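Side-chain contacts in SJCHGC06286 protein (Schistosoma japonicum, PDB 3QBR), which probably binds BH domains of partner proteins, as a member of the Bcl-2 family of apoptosis regulators: residues A[105-110]-A[153-158]; A[111-116]-A[122-127]; A[24-29]-A[48-53]. One frame throughout, in Å; residues are numbered along the deposited sequence.

Interaction 3 comes first along the chain and closes before the other two open; interaction 2 is nested inside the loop closed by interaction 1. Interactions 1 and 2 share helix 99-113, their centres lie about 9 Å apart, and Tyr155 links them: it hydrogen-bonds Asn111 and packs on Phe114. They join that helix to helices 142-159 and 119-137, which follow each other in sequence, all within the Bcl-2 homology region. Interaction 3 lies about 17 Å from interaction 1 and about 20 Å from interaction 2, centre to centre, and on the opposite side of the chain's centre from the latter. Helix 119-137 still bridges the gap, since Phe126 touches Cys25 and Phe28. The three contacts thus sample one continuous all-helical bundle.

Interaction 1: residues A[105-110]-A[153-158]; sequences FYLEIL and SQYSDE
Leu110 sets a methyl group over one face of the Tyr155 ring, a CH-pi contact in which CD1 lies 4.0 Å from the ring centroid and 23° off the normal. The methyl is offset toward the CG end of the ring, 3.7 Å from Leu110 CD1 to Tyr155 CG, while Leu110 CB covers the other end near CZ. The leucine thus runs along the length of the ring, the two side chains pointing in opposite directions. The trans first torsion of Tyr155 (chi1 -175°) extends its ring from helix 142-159 toward helix 99-113.

A second, purely apolar touch comes from Leu107, one helical turn earlier, whose CD2 approaches Tyr155 CD2 obliquely at 3.9 Å. No hydrogen bond joins residues 105-110 to 153-158. The phenol oxygen does pass 3.6 Å from Leu110 O, but Tyr155 OH has its hydrogen bond with Asn111 OD1, just beyond Leu110 on helix 99-113, which ties down the polar end of a buried ring.

Tyr106 OH hydrogen-bonds Thr152 OG1, a second polar link between the same two helices. Helices 99-113 and 142-159 thus pack side by side inside the all-helical Bcl-2 fold, while Phe105, Glu108 and Ile109 of helix 99-113 meet a chain of another protein, consistent with the BH3-binding groove of the family.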
ATOM      1  N   PHE A 105      -9.518  -3.309 -10.929  1.00 66.29           N
ATOM      2  CA  PHE A 105     -10.152  -3.246  -9.631  1.00 66.82           C
ATOM      3  C   PHE A 105      -9.309  -2.472  -8.661  1.00 64.03           C
ATOM      4  O   PHE A 105      -9.834  -1.644  -7.915  1.00 63.79           O
ATOM      5  CB  PHE A 105     -10.430  -4.628  -9.090  1.00 74.88           C
ATOM      6  CG  PHE A 105     -11.284  -5.441  -9.989  1.00 88.38           C
ATOM      7  CD1 PHE A 105     -12.197  -4.816 -10.825  1.00 95.59           C
ATOM      8  CD2 PHE A 105     -11.193  -6.824 -10.002  1.00 93.69           C
ATOM      9  CE1 PHE A 105     -12.999  -5.551 -11.673  1.00100.56           C
ATOM     10  CE2 PHE A 105     -11.997  -7.569 -10.841  1.00102.16           C
ATOM     11  CZ  PHE A 105     -12.902  -6.931 -11.682  1.00101.34           C
ATOM     12  N   TYR A 106      -8.003  -2.744  -8.669  1.00 65.42           N
ATOM     13  CA  TYR A 106      -7.069  -1.998  -7.827  1.00 64.51           C
ATOM     14  C   TYR A 106      -7.250  -0.515  -8.080  1.00 64.15           C
ATOM     15  O   TYR A 106      -7.406   0.272  -7.143  1.00 61.48           O
ATOM     16  CB  TYR A 106      -5.593  -2.388  -8.079  1.00 60.90           C
ATOM     17  CG  TYR A 106      -4.678  -1.857  -6.998  1.00 54.02           C
ATOM     18  CD1 TYR A 106      -4.905  -2.186  -5.670  1.00 62.19           C
ATOM     19  CD2 TYR A 106      -3.626  -1.011  -7.290  1.00 54.04           C
ATOM     20  CE1 TYR A 106      -4.113  -1.700  -4.662  1.00 59.63           C
ATOM     21  CE2 TYR A 106      -2.796  -0.522  -6.276  1.00 52.23           C
ATOM     22  CZ  TYR A 106      -3.059  -0.872  -4.966  1.00 55.59           C
ATOM     23  OH  TYR A 106      -2.290  -0.407  -3.928  1.00 54.60           O
ATOM     24  N   LEU A 107      -7.226  -0.140  -9.354  1.00 53.80           N
ATOM     25  CA  LEU A 107      -7.378   1.256  -9.724  1.00 54.13           C
ATOM     26  C   LEU A 107      -8.706   1.860  -9.236  1.00 60.61           C
ATOM     27  O   LEU A 107      -8.740   3.006  -8.769  1.00 64.00           O
ATOM     28  CB  LEU A 107      -7.169   1.438 -11.224  1.00 53.67           C
ATOM     29  CG  LEU A 107      -5.674   1.447 -11.540  1.00 58.36           C
ATOM     30  CD1 LEU A 107      -5.402   1.825 -12.979  1.00 57.59           C
ATOM     31  CD2 LEU A 107      -4.945   2.408 -10.589  1.00 49.88           C
ATOM     32  N   GLU A 108      -9.782   1.079  -9.320  1.00 52.99           N
ATOM     33  CA  GLU A 108     -11.076   1.527  -8.842  1.00 60.37           C
ATOM     34  C   GLU A 108     -11.073   1.688  -7.318  1.00 65.39           C
ATOM     35  O   GLU A 108     -11.719   2.589  -6.775  1.00 72.88           O
ATOM     36  CB  GLU A 108     -12.174   0.538  -9.254  1.00 74.29           C
ATOM     37  CG  GLU A 108     -12.562   0.573 -10.737  1.00 88.13           C
ATOM     38  CD  GLU A 108     -13.673  -0.431 -11.092  1.00 95.73           C
ATOM     39  OE1 GLU A 108     -14.261  -1.060 -10.178  1.00 98.93           O
ATOM     40  OE2 GLU A 108     -13.956  -0.592 -12.297  1.00 97.14           O
ATOM     41  N   ILE A 109     -10.371   0.799  -6.626  1.00 57.47           N
ATOM     42  CA  ILE A 109     -10.289   0.878  -5.172  1.00 60.73           C
ATOM     43  C   ILE A 109      -9.494   2.103  -4.705  1.00 65.59           C
ATOM     44  O   ILE A 109      -9.845   2.744  -3.713  1.00 64.82           O
ATOM     45  CB  ILE A 109      -9.633  -0.365  -4.579  1.00 56.81           C
ATOM     46  CG1 ILE A 109     -10.417  -1.613  -4.969  1.00 58.41           C
ATOM     47  CG2 ILE A 109      -9.519  -0.229  -3.063  1.00 50.87           C
ATOM     48  CD1 ILE A 109     -10.074  -2.812  -4.140  1.00 50.24           C
ATOM     49  N   LEU A 110      -8.435   2.435  -5.417  1.00 59.17           N
ATOM     50  CA  LEU A 110      -7.636   3.595  -5.111  1.00 54.69           C
ATOM     51  C   LEU A 110      -8.425   4.839  -5.374  1.00 55.90           C
ATOM     52  O   LEU A 110      -8.517   5.702  -4.547  1.00 58.28           O
ATOM     53  CB  LEU A 110      -6.397   3.607  -5.976  1.00 20.00           C
ATOM     54  CG  LEU A 110      -5.349   2.562  -5.671  1.00 20.00           C
ATOM     55  CD1 LEU A 110      -4.108   2.847  -6.405  1.00 20.00           C
ATOM     56  CD2 LEU A 110      -5.067   2.535  -4.231  1.00 20.00           C
ATOM     57  N   SER A 153       2.829   2.860  -7.671  1.00 54.21           N
ATOM     58  CA  SER A 153       3.829   3.881  -7.999  1.00 52.38           C
ATOM     59  C   SER A 153       3.368   4.900  -9.025  1.00 53.71           C
ATOM     60  O   SER A 153       3.544   6.100  -8.799  1.00 49.49           O
ATOM     61  CB  SER A 153       5.139   3.248  -8.487  1.00 59.93           C
ATOM     62  OG  SER A 153       5.812   2.600  -7.419  1.00 64.84           O
ATOM     63  N   GLN A 154       2.818   4.435 -10.153  1.00 44.30           N
ATOM     64  CA  GLN A 154       2.274   5.351 -11.166  1.00 52.05           C
ATOM     65  C   GLN A 154       1.155   6.223 -10.593  1.00 54.53           C
ATOM     66  O   GLN A 154       1.162   7.434 -10.755  1.00 62.43           O
ATOM     67  CB  GLN A 154       1.726   4.600 -12.379  1.00 62.79           C
ATOM     68  CG  GLN A 154       2.759   3.941 -13.245  1.00 84.98           C
ATOM     69  CD  GLN A 154       2.203   2.706 -13.935  1.00102.59           C
ATOM     70  OE1 GLN A 154       0.990   2.473 -13.939  1.00109.53           O
ATOM     71  NE2 GLN A 154       3.089   1.904 -14.515  1.00107.13           N
ATOM     72  N   TYR A 155       0.201   5.587  -9.919  1.00 56.91           N
ATOM     73  CA  TYR A 155      -0.981   6.262  -9.403  1.00 61.12           C
ATOM     74  C   TYR A 155      -0.549   7.351  -8.461  1.00 57.97           C
ATOM     75  O   TYR A 155      -1.084   8.466  -8.499  1.00 62.25           O
ATOM     76  CB  TYR A 155      -1.916   5.283  -8.678  1.00 60.87           C
ATOM     77  CG  TYR A 155      -3.215   5.922  -8.236  1.00 61.77           C
ATOM     78  CD1 TYR A 155      -3.333   6.527  -6.988  1.00 58.58           C
ATOM     79  CD2 TYR A 155      -4.322   5.948  -9.088  1.00 63.41           C
ATOM     80  CE1 TYR A 155      -4.526   7.135  -6.589  1.00 58.48           C
ATOM     81  CE2 TYR A 155      -5.519   6.530  -8.704  1.00 60.28           C
ATOM     82  CZ  TYR A 155      -5.622   7.130  -7.452  1.00 68.11           C
ATOM     83  OH  TYR A 155      -6.826   7.711  -7.077  1.00 68.77           O
ATOM     84  N   SER A 156       0.422   7.025  -7.620  1.00 49.84           N
ATOM     85  CA  SER A 156       1.000   8.015  -6.712  1.00 56.26           C
ATOM     86  C   SER A 156       1.554   9.241  -7.432  1.00 57.92           C
ATOM     87  O   SER A 156       1.446  10.368  -6.944  1.00 57.22           O
ATOM     88  CB  SER A 156       2.123   7.388  -5.885  1.00 49.53           C
ATOM     89  OG  SER A 156       1.620   6.879  -4.664  1.00 44.72           O
ATOM     90  N   ASP A 157       2.160   9.002  -8.587  1.00 54.03           N
ATOM     91  CA  ASP A 157       2.883  10.042  -9.302  1.00 54.86           C
ATOM     92  C   ASP A 157       1.873  10.884 -10.066  1.00 56.97           C
ATOM     93  O   ASP A 157       2.107  12.044 -10.385  1.00 67.28           O
ATOM     94  CB  ASP A 157       3.889   9.394 -10.257  1.00 60.66           C
ATOM     95  CG  ASP A 157       4.898  10.383 -10.827  1.00 69.10           C
ATOM     96  OD1 ASP A 157       5.463  11.191 -10.051  1.00 77.70           O
ATOM     97  OD2 ASP A 157       5.139  10.334 -12.055  1.00 68.56           O
ATOM     98  N   GLU A 158       0.725  10.283 -10.327  1.00 57.71           N
ATOM     99  CA  GLU A 158      -0.326  10.926 -11.086  1.00 67.39           C
ATOM    100  C   GLU A 158      -1.305  11.734 -10.235  1.00 63.30           C
ATOM    101  O   GLU A 158      -1.937  12.660 -10.737  1.00 61.51           O
ATOM    102  CB  GLU A 158      -1.110   9.864 -11.842  1.00 73.17           C
ATOM    103  CG  GLU A 158      -0.345   9.216 -12.965  1.00 85.60           C
ATOM    104  CD  GLU A 158      -1.260   8.417 -13.870  1.00101.65           C
ATOM    105  OE1 GLU A 158      -2.488   8.659 -13.821  1.00105.78           O
ATOM    106  OE2 GLU A 158      -0.762   7.551 -14.621  1.00104.58           O
TER

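Interaction 2: residues A[111-116]-A[122-127]; sequences NGLFEK and IVAMFA
Leu113 and Met125 bring their CA atoms to 7.9 Å and Phe114 and Ile122 to 8.2 Å, where helix 99-113 ends and the chain, leaving helical geometry at Phe114, turns back into helix 119-137. Leu113 reaches across in an extended first torsion (chi1 173°) and divides its branches between two neighbours: CD1 meets Ala124 CB at 4.1 Å, and CD2 settles against the CB and backbone N of Met125. The leucine and methionine side chains cross at about a right angle.

Phe114 carries the other half of the contact. Met125 SD comes to the edge of its ring, near the ring plane, 5.0 Å from the centroid and 80° off the normal, a Met-aromatic contact; the nearest ring atom is Phe114 CE2. A bend at chi3 (51°) turns Met125 CE back to the neighbourhood of Phe114 CZ. The tight connection between helices 99-113 and 119-137 carries the Asn-Trp-Gly-Arg signature within the BH1 motif of the Bcl-2 family; its arginine, Arg121, directly precedes Ile122 and packs on Phe114.

Although the CB of Ile122 points away from residues 111-116, its CG1 still lies 3.7 Å from Phe114 CE1, approaching the ring obliquely, while Ile122 CA sits at the ring edge in plane. One ring face is covered from within its own segment, by Leu113 CG over the centre. Leu160 packs on both Phe114 and Met125, and Tyr155 of helix 142-159 also touches the phenylalanine. Leu113 and Ala124 border a chain of another protein as well.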
ATOM      1  N   ASN A 111      -8.999   4.928  -6.555  1.00 60.35           N
ATOM      2  CA  ASN A 111      -9.912   6.022  -6.871  1.00 58.78           C
ATOM      3  C   ASN A 111     -11.008   6.213  -5.811  1.00 68.60           C
ATOM      4  O   ASN A 111     -11.330   7.336  -5.415  1.00 74.77           O
ATOM      5  CB  ASN A 111     -10.509   5.776  -8.239  1.00 66.53           C
ATOM      6  CG  ASN A 111      -9.540   6.110  -9.335  1.00 79.58           C
ATOM      7  OD1 ASN A 111      -8.687   6.982  -9.158  1.00 75.74           O
ATOM      8  ND2 ASN A 111      -9.652   5.427 -10.472  1.00 87.67           N
ATOM      9  N   GLY A 112     -11.571   5.110  -5.342  1.00 64.28           N
ATOM     10  CA  GLY A 112     -12.483   5.170  -4.220  1.00 65.90           C
ATOM     11  C   GLY A 112     -11.830   5.638  -2.935  1.00 67.86           C
ATOM     12  O   GLY A 112     -12.389   6.467  -2.222  1.00 69.45           O
ATOM     13  N   LEU A 113     -10.650   5.103  -2.627  1.00 60.96           N
ATOM     14  CA  LEU A 113      -9.932   5.488  -1.413  1.00 59.73           C
ATOM     15  C   LEU A 113      -9.584   6.974  -1.405  1.00 59.21           C
ATOM     16  O   LEU A 113      -9.526   7.615  -0.347  1.00 54.53           O
ATOM     17  CB  LEU A 113      -8.643   4.659  -1.252  1.00 50.03           C
ATOM     18  CG  LEU A 113      -7.703   5.078  -0.105  1.00 54.66           C
ATOM     19  CD1 LEU A 113      -8.372   5.054   1.275  1.00 54.03           C
ATOM     20  CD2 LEU A 113      -6.442   4.228  -0.085  1.00 54.19           C
ATOM     21  N   PHE A 114      -9.350   7.519  -2.590  1.00 59.71           N
ATOM     22  CA  PHE A 114      -8.691   8.820  -2.687  1.00 63.37           C
ATOM     23  C   PHE A 114      -9.583  10.000  -3.114  1.00 62.47           C
ATOM     24  O   PHE A 114      -9.069  11.074  -3.462  1.00 65.66           O
ATOM     25  CB  PHE A 114      -7.386   8.731  -3.521  1.00 50.72           C
ATOM     26  CG  PHE A 114      -6.212   8.167  -2.744  1.00 46.73           C
ATOM     27  CD1 PHE A 114      -5.797   8.762  -1.557  1.00 49.99           C
ATOM     28  CD2 PHE A 114      -5.538   7.038  -3.189  1.00 40.52           C
ATOM     29  CE1 PHE A 114      -4.734   8.231  -0.814  1.00 46.71           C
ATOM     30  CE2 PHE A 114      -4.469   6.509  -2.467  1.00 39.47           C
ATOM     31  CZ  PHE A 114      -4.064   7.105  -1.278  1.00 46.45           C
ATOM     32  N   GLU A 115     -10.906   9.811  -3.035  1.00 66.96           N
ATOM     33  CA  GLU A 115     -11.863  10.903  -3.257  1.00 72.49           C
ATOM     34  C   GLU A 115     -11.438  12.164  -2.504  1.00 74.20           C
ATOM     35  O   GLU A 115     -11.698  13.273  -2.939  1.00 78.48           O
ATOM     36  CB  GLU A 115     -13.267  10.496  -2.831  1.00 75.56           C
ATOM     37  CG  GLU A 115     -13.999   9.633  -3.835  1.00 82.13           C
ATOM     38  CD  GLU A 115     -15.082   8.787  -3.189  1.00 90.68           C
ATOM     39  OE1 GLU A 115     -15.034   8.590  -1.956  1.00 96.27           O
ATOM     40  OE2 GLU A 115     -15.977   8.305  -3.913  1.00 95.45           O
ATOM     41  N   LYS A 116     -10.786  11.982  -1.367  1.00 74.98           N
ATOM     42  CA  LYS A 116     -10.137  13.084  -0.677  1.00 73.72           C
ATOM     43  C   LYS A 116      -8.699  12.660  -0.371  1.00 67.90           C
ATOM     44  O   LYS A 116      -8.397  11.460  -0.336  1.00 69.36           O
ATOM     45  CB  LYS A 116     -10.871  13.453   0.624  1.00 75.94           C
ATOM     46  CG  LYS A 116     -10.320  14.741   1.277  1.00 90.05           C
ATOM     47  CD  LYS A 116     -10.285  14.684   2.809  1.00 93.84           C
ATOM     48  CE  LYS A 116      -9.656  15.944   3.413  1.00 88.46           C
ATOM     49  NZ  LYS A 116      -9.217  15.737   4.826  1.00 79.71           N
ATOM     50  N   ILE A 122      -3.452   7.757   2.820  1.00 43.27           N
ATOM     51  CA  ILE A 122      -2.255   7.258   2.155  1.00 45.09           C
ATOM     52  C   ILE A 122      -1.759   5.995   2.888  1.00 45.57           C
ATOM     53  O   ILE A 122      -1.562   4.937   2.275  1.00 41.58           O
ATOM     54  CB  ILE A 122      -1.194   8.381   2.001  1.00 46.72           C
ATOM     55  CG1 ILE A 122      -1.614   9.321   0.867  1.00 54.71           C
ATOM     56  CG2 ILE A 122       0.177   7.814   1.716  1.00 40.14           C
ATOM     57  CD1 ILE A 122      -0.944  10.698   0.905  1.00 58.30           C
ATOM     58  N   VAL A 123      -1.615   6.111   4.203  1.00 45.71           N
ATOM     59  CA  VAL A 123      -1.382   4.970   5.081  1.00 50.83           C
ATOM     60  C   VAL A 123      -2.242   3.774   4.715  1.00 51.51           C
ATOM     61  O   VAL A 123      -1.760   2.642   4.586  1.00 47.28           O
ATOM     62  CB  VAL A 123      -1.701   5.324   6.537  1.00 45.91           C
ATOM     63  CG1 VAL A 123      -1.884   4.065   7.329  1.00 48.61           C
ATOM     64  CG2 VAL A 123      -0.603   6.187   7.133  1.00 38.66           C
ATOM     65  N   ALA A 124      -3.530   4.029   4.554  1.00 48.61           N
ATOM     66  CA  ALA A 124      -4.453   2.969   4.196  1.00 50.66           C
ATOM     67  C   ALA A 124      -4.060   2.299   2.877  1.00 43.95           C
ATOM     68  O   ALA A 124      -4.297   1.120   2.693  1.00 54.02           O
ATOM     69  CB  ALA A 124      -5.879   3.515   4.137  1.00 55.56           C
ATOM     70  N   MET A 125      -3.465   3.044   1.956  1.00 44.42           N
ATOM     71  CA  MET A 125      -2.995   2.461   0.690  1.00 46.26           C
ATOM     72  C   MET A 125      -1.815   1.482   0.895  1.00 50.15           C
ATOM     73  O   MET A 125      -1.768   0.418   0.278  1.00 54.36           O
ATOM     74  CB  MET A 125      -2.599   3.572  -0.286  1.00 41.76           C
ATOM     75  CG  MET A 125      -1.975   3.094  -1.581  1.00 38.53           C
ATOM     76  SD  MET A 125      -1.327   4.414  -2.634  1.00 48.39           S
ATOM     77  CE  MET A 125      -0.316   5.320  -1.481  1.00 50.98           C
ATOM     78  N   PHE A 126      -0.872   1.836   1.766  1.00 43.18           N
ATOM     79  CA  PHE A 126       0.204   0.911   2.094  1.00 47.60           C
ATOM     80  C   PHE A 126      -0.282  -0.306   2.871  1.00 49.97           C
ATOM     81  O   PHE A 126       0.200  -1.418   2.638  1.00 49.24           O
ATOM     82  CB  PHE A 126       1.326   1.593   2.886  1.00 42.59           C
ATOM     83  CG  PHE A 126       2.135   2.583   2.077  1.00 48.40           C
ATOM     84  CD1 PHE A 126       3.293   2.180   1.413  1.00 61.44           C
ATOM     85  CD2 PHE A 126       1.743   3.918   1.982  1.00 45.59           C
ATOM     86  CE1 PHE A 126       4.064   3.096   0.656  1.00 60.16           C
ATOM     87  CE2 PHE A 126       2.497   4.838   1.232  1.00 54.78           C
ATOM     88  CZ  PHE A 126       3.670   4.426   0.566  1.00 49.08           C
ATOM     89  N   ALA A 127      -1.209  -0.111   3.806  1.00 49.60           N
ATOM     90  CA  ALA A 127      -1.621  -1.234   4.645  1.00 49.24           C
ATOM     91  C   ALA A 127      -2.378  -2.256   3.797  1.00 52.97           C
ATOM     92  O   ALA A 127      -2.216  -3.486   3.959  1.00 47.19           O
ATOM     93  CB  ALA A 127      -2.444  -0.771   5.820  1.00 47.76           C
TER

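Interaction 3: residues A[24-29]-A[48-53]; sequences LCHSFL and TNIDLT
His26 projects its imidazole from helix 17-31 toward the loop 48-53, and two branched side chains, Ile50 and Leu52, meet it at the CD2-NE2 side of the ring. Leu52 CD2 lies 3.9 Å from His26 CD2, and these two side chains cross at about a right angle. Ile50 and His26 instead point at each other from their facing segments, Ile50 CD1 coming to 4.0 Å from His26 NE2. Both methyls come from the same side of the imidazole plane and approach it obliquely, neither squarely over the face nor at the edge. This is van der Waals contact of two methyls with the imidazole; no hydrogen bond joins the two segments.

The loop backbone explains why this pair is presented together. Asn49, with positive phi (43°), ends helix 35-48, after which residues 50-52 run in an extended conformation; Ile50 and Leu52, being two apart, both point toward the helix, with Asp51 between them lying farther off. In Ile50, CG1 stands between the backbone N and the carbonyl carbon (chi1 55°), and the further bend at chi2 (75°) leaves CD1 facing the imidazole.

Leu52 is exposed, whereas His26 is buried, so the loop lies over the histidine as an outer layer. Cys54, just beyond, has been seen in an interchain disulfide of this protein. Thr53 N makes a weak hydrogen bond to Thr23 OG1 of helix 17-31, and Leu52 also packs on Thr23. Beneath, His26 rests on Gln146 and Ile149 of helix 142-159, while Cys25 and Phe28 of its own helix face helices 119-137 and 58-79.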
ATOM      1  N   LEU A  24      10.016   2.998  -1.635  1.00 41.88           N
ATOM      2  CA  LEU A  24       9.391   2.960  -0.310  1.00 41.56           C
ATOM      3  C   LEU A  24       8.479   1.759  -0.164  1.00 45.47           C
ATOM      4  O   LEU A  24       8.432   1.134   0.898  1.00 50.15           O
ATOM      5  CB  LEU A  24       8.589   4.213  -0.047  1.00 45.14           C
ATOM      6  CG  LEU A  24       9.215   5.228   0.887  1.00 52.55           C
ATOM      7  CD1 LEU A  24       8.249   6.417   1.003  1.00 54.91           C
ATOM      8  CD2 LEU A  24       9.509   4.583   2.251  1.00 46.63           C
ATOM      9  N   CYS A  25       7.755   1.439  -1.236  1.00 36.82           N
ATOM     10  CA  CYS A  25       6.873   0.284  -1.202  1.00 45.39           C
ATOM     11  C   CYS A  25       7.639  -0.986  -0.965  1.00 52.12           C
ATOM     12  O   CYS A  25       7.295  -1.728  -0.043  1.00 45.76           O
ATOM     13  CB  CYS A  25       6.066   0.145  -2.482  1.00 54.57           C
ATOM     14  SG  CYS A  25       4.889   1.442  -2.615  1.00 56.30           S
ATOM     15  N   HIS A  26       8.652  -1.244  -1.806  1.00 44.33           N
ATOM     16  CA  HIS A  26       9.566  -2.382  -1.579  1.00 40.27           C
ATOM     17  C   HIS A  26      10.085  -2.468  -0.123  1.00 41.33           C
ATOM     18  O   HIS A  26       9.839  -3.453   0.573  1.00 48.54           O
ATOM     19  CB  HIS A  26      10.713  -2.386  -2.594  1.00 39.05           C
ATOM     20  CG  HIS A  26      10.266  -2.608  -4.003  1.00 55.78           C
ATOM     21  ND1 HIS A  26       9.679  -3.784  -4.421  1.00 69.30           N
ATOM     22  CD2 HIS A  26      10.312  -1.809  -5.093  1.00 58.57           C
ATOM     23  CE1 HIS A  26       9.383  -3.699  -5.706  1.00 61.20           C
ATOM     24  NE2 HIS A  26       9.761  -2.511  -6.138  1.00 57.66           N
ATOM     25  N   SER A  27      10.757  -1.432   0.358  1.00 43.82           N
ATOM     26  CA  SER A  27      11.294  -1.475   1.714  1.00 47.44           C
ATOM     27  C   SER A  27      10.208  -1.764   2.707  1.00 41.77           C
ATOM     28  O   SER A  27      10.368  -2.620   3.570  1.00 52.66           O
ATOM     29  CB  SER A  27      11.946  -0.154   2.105  1.00 47.29           C
ATOM     30  OG  SER A  27      12.819   0.276   1.088  1.00 55.38           O
ATOM     31  N   PHE A  28       9.114  -1.018   2.615  1.00 34.38           N
ATOM     32  CA  PHE A  28       8.036  -1.152   3.586  1.00 40.02           C
ATOM     33  C   PHE A  28       7.502  -2.581   3.598  1.00 40.97           C
ATOM     34  O   PHE A  28       7.331  -3.163   4.650  1.00 43.20           O
ATOM     35  CB  PHE A  28       6.913  -0.136   3.340  1.00 37.87           C
ATOM     36  CG  PHE A  28       5.595  -0.549   3.940  1.00 44.16           C
ATOM     37  CD1 PHE A  28       5.399  -0.491   5.310  1.00 38.46           C
ATOM     38  CD2 PHE A  28       4.565  -1.027   3.135  1.00 43.94           C
ATOM     39  CE1 PHE A  28       4.187  -0.884   5.866  1.00 41.29           C
ATOM     40  CE2 PHE A  28       3.367  -1.420   3.688  1.00 45.29           C
ATOM     41  CZ  PHE A  28       3.179  -1.347   5.060  1.00 40.58           C
ATOM     42  N   LEU A  29       7.260  -3.152   2.430  1.00 39.44           N
ATOM     43  CA  LEU A  29       6.911  -4.564   2.369  1.00 40.69           C
ATOM     44  C   LEU A  29       8.002  -5.513   2.942  1.00 48.14           C
ATOM     45  O   LEU A  29       7.694  -6.505   3.611  1.00 46.22           O
ATOM     46  CB  LEU A  29       6.527  -4.965   0.945  1.00 36.62           C
ATOM     47  CG  LEU A  29       5.359  -4.217   0.299  1.00 47.30           C
ATOM     48  CD1 LEU A  29       5.320  -4.502  -1.225  1.00 38.60           C
ATOM     49  CD2 LEU A  29       3.995  -4.525   0.995  1.00 39.42           C
ATOM     50  N   THR A  48      13.993  -9.657  -9.795  1.00 64.32           N
ATOM     51  CA  THR A  48      13.196  -8.720 -10.582  1.00 61.33           C
ATOM     52  C   THR A  48      14.120  -7.717 -11.251  1.00 66.08           C
ATOM     53  O   THR A  48      13.758  -7.112 -12.258  1.00 63.67           O
ATOM     54  CB  THR A  48      12.130  -8.007  -9.708  1.00 73.56           C
ATOM     55  OG1 THR A  48      10.930  -8.786  -9.699  1.00 71.90           O
ATOM     56  CG2 THR A  48      11.789  -6.654 -10.257  1.00 79.89           C
ATOM     57  N   ASN A  49      15.321  -7.576 -10.686  1.00 69.46           N
ATOM     58  CA  ASN A  49      16.361  -6.668 -11.195  1.00 79.41           C
ATOM     59  C   ASN A  49      15.828  -5.309 -11.612  1.00 84.53           C
ATOM     60  O   ASN A  49      15.955  -4.902 -12.771  1.00 86.05           O
ATOM     61  CB  ASN A  49      17.144  -7.295 -12.359  1.00 84.16           C
ATOM     62  CG  ASN A  49      18.511  -6.645 -12.566  1.00 84.31           C
ATOM     63  OD1 ASN A  49      19.173  -6.266 -11.604  1.00 87.50           O
ATOM     64  ND2 ASN A  49      18.935  -6.522 -13.824  1.00 84.45           N
ATOM     65  N   ILE A  50      15.233  -4.605 -10.661  1.00 83.59           N
ATOM     66  CA  ILE A  50      14.679  -3.299 -10.947  1.00 80.43           C
ATOM     67  C   ILE A  50      15.409  -2.226 -10.162  1.00 81.37           C
ATOM     68  O   ILE A  50      16.154  -2.513  -9.212  1.00 68.79           O
ATOM     69  CB  ILE A  50      13.159  -3.236 -10.671  1.00 77.60           C
ATOM     70  CG1 ILE A  50      12.851  -3.662  -9.232  1.00 75.60           C
ATOM     71  CG2 ILE A  50      12.402  -4.067 -11.687  1.00 72.68           C
ATOM     72  CD1 ILE A  50      13.200  -2.603  -8.219  1.00 70.92           C
ATOM     73  N   ASP A  51      15.170  -0.987 -10.577  1.00 91.26           N
ATOM     74  CA  ASP A  51      15.895   0.173 -10.086  1.00 90.65           C
ATOM     75  C   ASP A  51      15.395   0.644  -8.710  1.00 85.90           C
ATOM     76  O   ASP A  51      14.202   0.586  -8.401  1.00 86.12           O
ATOM     77  CB  ASP A  51      15.831   1.310 -11.122  1.00 84.26           C
ATOM     78  CG  ASP A  51      17.025   2.254 -11.036  1.00 86.75           C
ATOM     79  OD1 ASP A  51      17.986   1.959 -10.288  1.00 94.97           O
ATOM     80  OD2 ASP A  51      17.006   3.296 -11.720  1.00 81.44           O
ATOM     81  N   LEU A  52      16.336   1.093  -7.890  1.00 78.02           N
ATOM     82  CA  LEU A  52      16.042   1.689  -6.598  1.00 70.63           C
ATOM     83  C   LEU A  52      16.975   2.889  -6.359  1.00 79.17           C
ATOM     84  O   LEU A  52      18.188   2.825  -6.630  1.00 89.03           O
ATOM     85  CB  LEU A  52      16.207   0.657  -5.481  1.00 51.67           C
ATOM     86  CG  LEU A  52      15.479  -0.678  -5.702  1.00 57.16           C
ATOM     87  CD1 LEU A  52      16.144  -1.806  -4.899  1.00 53.06           C
ATOM     88  CD2 LEU A  52      13.960  -0.560  -5.389  1.00 38.89           C
ATOM     89  N   THR A  53      16.405   3.990  -5.879  1.00 69.13           N
ATOM     90  CA  THR A  53      17.225   5.076  -5.382  1.00 76.63           C
ATOM     91  C   THR A  53      17.310   4.997  -3.878  1.00 71.47           C
ATOM     92  O   THR A  53      16.898   4.024  -3.254  1.00 75.06           O
ATOM     93  CB  THR A  53      16.654   6.442  -5.743  1.00 79.79           C
ATOM     94  OG1 THR A  53      15.391   6.606  -5.093  1.00 77.90           O
ATOM     95  CG2 THR A  53      16.474   6.545  -7.238  1.00 88.79           C
TER